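Local coordinates for zinc uptake regulation protein (Escherichia coli, PDB 4MTE), which represses the zinc-uptake genes znuACB by binding their operator DNA with zinc as cofactor, at residues D104-V109 and G141-C146. Sequence-based numbering, arbitrary orientation.
With ZN (zinc ion), chain M.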
loop_
_atom_site.group_PDB
_atom_site.type_symbol
_atom_site.label_atom_id
_atom_site.label_comp_id
_atom_site.label_asym_id
_atom_site.label_seq_id
_atom_site.Cartn_x
_atom_site.Cartn_y
_atom_site.Cartn_z
ATOM N N ASP D 104 -12.766 1.506 -20.312
ATOM C CA ASP D 104 -11.640 1.534 -19.386
ATOM C C ASP D 104 -11.124 2.953 -19.169
ATOM O O ASP D 104 -10.663 3.293 -18.080
ATOM C CB ASP D 104 -10.508 0.651 -19.913
ATOM C CG ASP D 104 -10.956 -0.773 -20.182
ATOM O OD1 ASP D 104 -11.799 -1.288 -19.417
ATOM O OD2 ASP D 104 -10.468 -1.375 -21.161
ATOM N N ARG D 105 -11.212 3.777 -20.208
ATOM C CA ARG D 105 -10.652 5.124 -20.172
ATOM C C ARG D 105 -11.654 6.162 -19.670
ATOM O O ARG D 105 -11.461 6.747 -18.604
ATOM C CB ARG D 105 -10.126 5.514 -21.555
ATOM C CG ARG D 105 -9.133 4.512 -22.125
ATOM C CD ARG D 105 -8.216 5.145 -23.156
ATOM N NE ARG D 105 -7.431 4.143 -23.871
ATOM C CZ ARG D 105 -6.360 3.529 -23.377
ATOM N NH1 ARG D 105 -5.931 3.805 -22.152
ATOM N NH2 ARG D 105 -5.716 2.630 -24.108
ATOM N N CYS D 106 -12.722 6.395 -20.427
ATOM C CA CYS D 106 -13.696 7.420 -20.051
ATOM C C CYS D 106 -14.534 6.982 -18.849
ATOM O O CYS D 106 -15.123 7.815 -18.160
ATOM C CB CYS D 106 -14.601 7.781 -21.231
ATOM S SG CYS D 106 -15.879 6.573 -21.589
ATOM N N GLY D 107 -14.590 5.676 -18.605
ATOM C CA GLY D 107 -15.190 5.154 -17.389
ATOM C C GLY D 107 -16.703 5.035 -17.418
ATOM O O GLY D 107 -17.301 4.525 -16.469
ATOM N N ALA D 108 -17.325 5.503 -18.496
ATOM C CA ALA D 108 -18.776 5.411 -18.635
ATOM C C ALA D 108 -19.187 3.949 -18.727
ATOM O O ALA D 108 -18.378 3.097 -19.097
ATOM C CB ALA D 108 -19.246 6.172 -19.867
ATOM N N VAL D 109 -20.440 3.657 -18.385
ATOM C CA VAL D 109 -20.939 2.290 -18.458
ATOM C C VAL D 109 -22.375 2.227 -18.963
ATOM O O VAL D 109 -23.184 3.106 -18.666
ATOM C CB VAL D 109 -20.848 1.567 -17.092
ATOM C CG1 VAL D 109 -19.408 1.538 -16.595
ATOM C CG2 VAL D 109 -21.765 2.224 -16.064
ATOM N N GLY D 141 -13.628 -2.503 -22.464
ATOM C CA GLY D 141 -13.159 -2.107 -23.776
ATOM C C GLY D 141 -13.267 -0.610 -23.971
ATOM O O GLY D 141 -12.945 0.162 -23.067
ATOM N N LEU D 142 -13.727 -0.203 -25.151
ATOM C CA LEU D 142 -13.889 1.211 -25.476
ATOM C C LEU D 142 -15.264 1.489 -26.077
ATOM O O LEU D 142 -15.763 0.716 -26.896
ATOM C CB LEU D 142 -12.794 1.657 -26.447
ATOM C CG LEU D 142 -11.361 1.590 -25.914
ATOM C CD1 LEU D 142 -10.362 1.802 -27.043
ATOM C CD2 LEU D 142 -11.147 2.611 -24.801
ATOM N N CYS D 143 -15.869 2.599 -25.661
ATOM C CA CYS D 143 -17.161 3.026 -26.187
ATOM C C CYS D 143 -16.941 3.969 -27.367
ATOM O O CYS D 143 -15.903 4.627 -27.451
ATOM C CB CYS D 143 -17.970 3.729 -25.096
ATOM S SG CYS D 143 -17.260 5.293 -24.550
ATOM N N ALA D 144 -17.925 4.064 -28.260
ATOM C CA ALA D 144 -17.773 4.838 -29.499
ATOM C C ALA D 144 -17.728 6.352 -29.295
ATOM O O ALA D 144 -18.344 7.109 -30.047
ATOM C CB ALA D 144 -18.875 4.486 -30.483
ATOM N N ALA D 145 -17.007 6.782 -28.268
ATOM C CA ALA D 145 -16.585 8.163 -28.140
ATOM C C ALA D 145 -15.072 8.099 -28.076
ATOM O O ALA D 145 -14.378 8.810 -28.795
ATOM C CB ALA D 145 -17.156 8.790 -26.886
ATOM N N CYS D 146 -14.575 7.206 -27.225
ATOM C CA CYS D 146 -13.147 6.938 -27.113
ATOM C C CYS D 146 -12.598 6.364 -28.417
ATOM O O CYS D 146 -11.433 6.576 -28.754
ATOM C CB CYS D 146 -12.884 5.955 -25.970
ATOM S SG CYS D 146 -13.233 6.601 -24.316
HETATM ZN ZN ZN M . -15.253 5.692 -23.567
#
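D104 meets G141 through the one backbone hydrogen bond that joins 104-109 to 141-146: D104 N donates to G141 O over 3.1 Å with an N-H...O angle of 166°. From this pairing, with CA atoms 5.9 Å apart, the two loops diverge slightly, to 7.1 Å between the CA atoms of C106 and C146, and the zinc ion occupies the space between them. C106 SG binds the metal from the first loop; C143 SG and C146 SG bind it from the second, and C103, just ahead of D104, supplies the fourth sulfur. The thiolates of C106 and C143 come within 3.5 Å of each other (SG to SG), while C106 CB lies 3.6 Å from C146 SG. In C106 the sulfur sits between the backbone N and the carbonyl carbon (chi1 76°), a setting that turns it to the metal and also lets A108 N donate to C106 SG, a hydrogen bond of 3.6 Å, an ordinary length for a sulfur acceptor. Such a donor would probably temper the thiolate's charge. Beside the site, R105 CG rests against L142 CD2 at 3.9 Å, the two side chains crossing at a slant. D104 directs its carboxylate along G141, but OD1 is hydrogen-bonded to H140 ND1, and OD2 makes a weak, long ion pair with R133 of the second subunit. With an alanine here, H140 ND1 would probably lose its carboxylate partner, and R133 of the second subunit a distant countercharge. G141 and L142 continue the sheet into that subunit as an antiparallel ladder. Two CxxC pairs, C103/C106 and C143/C146, thus form the Cys4 zinc site of this Fur-family dimerisation region, tying two loops at one end of its sheet.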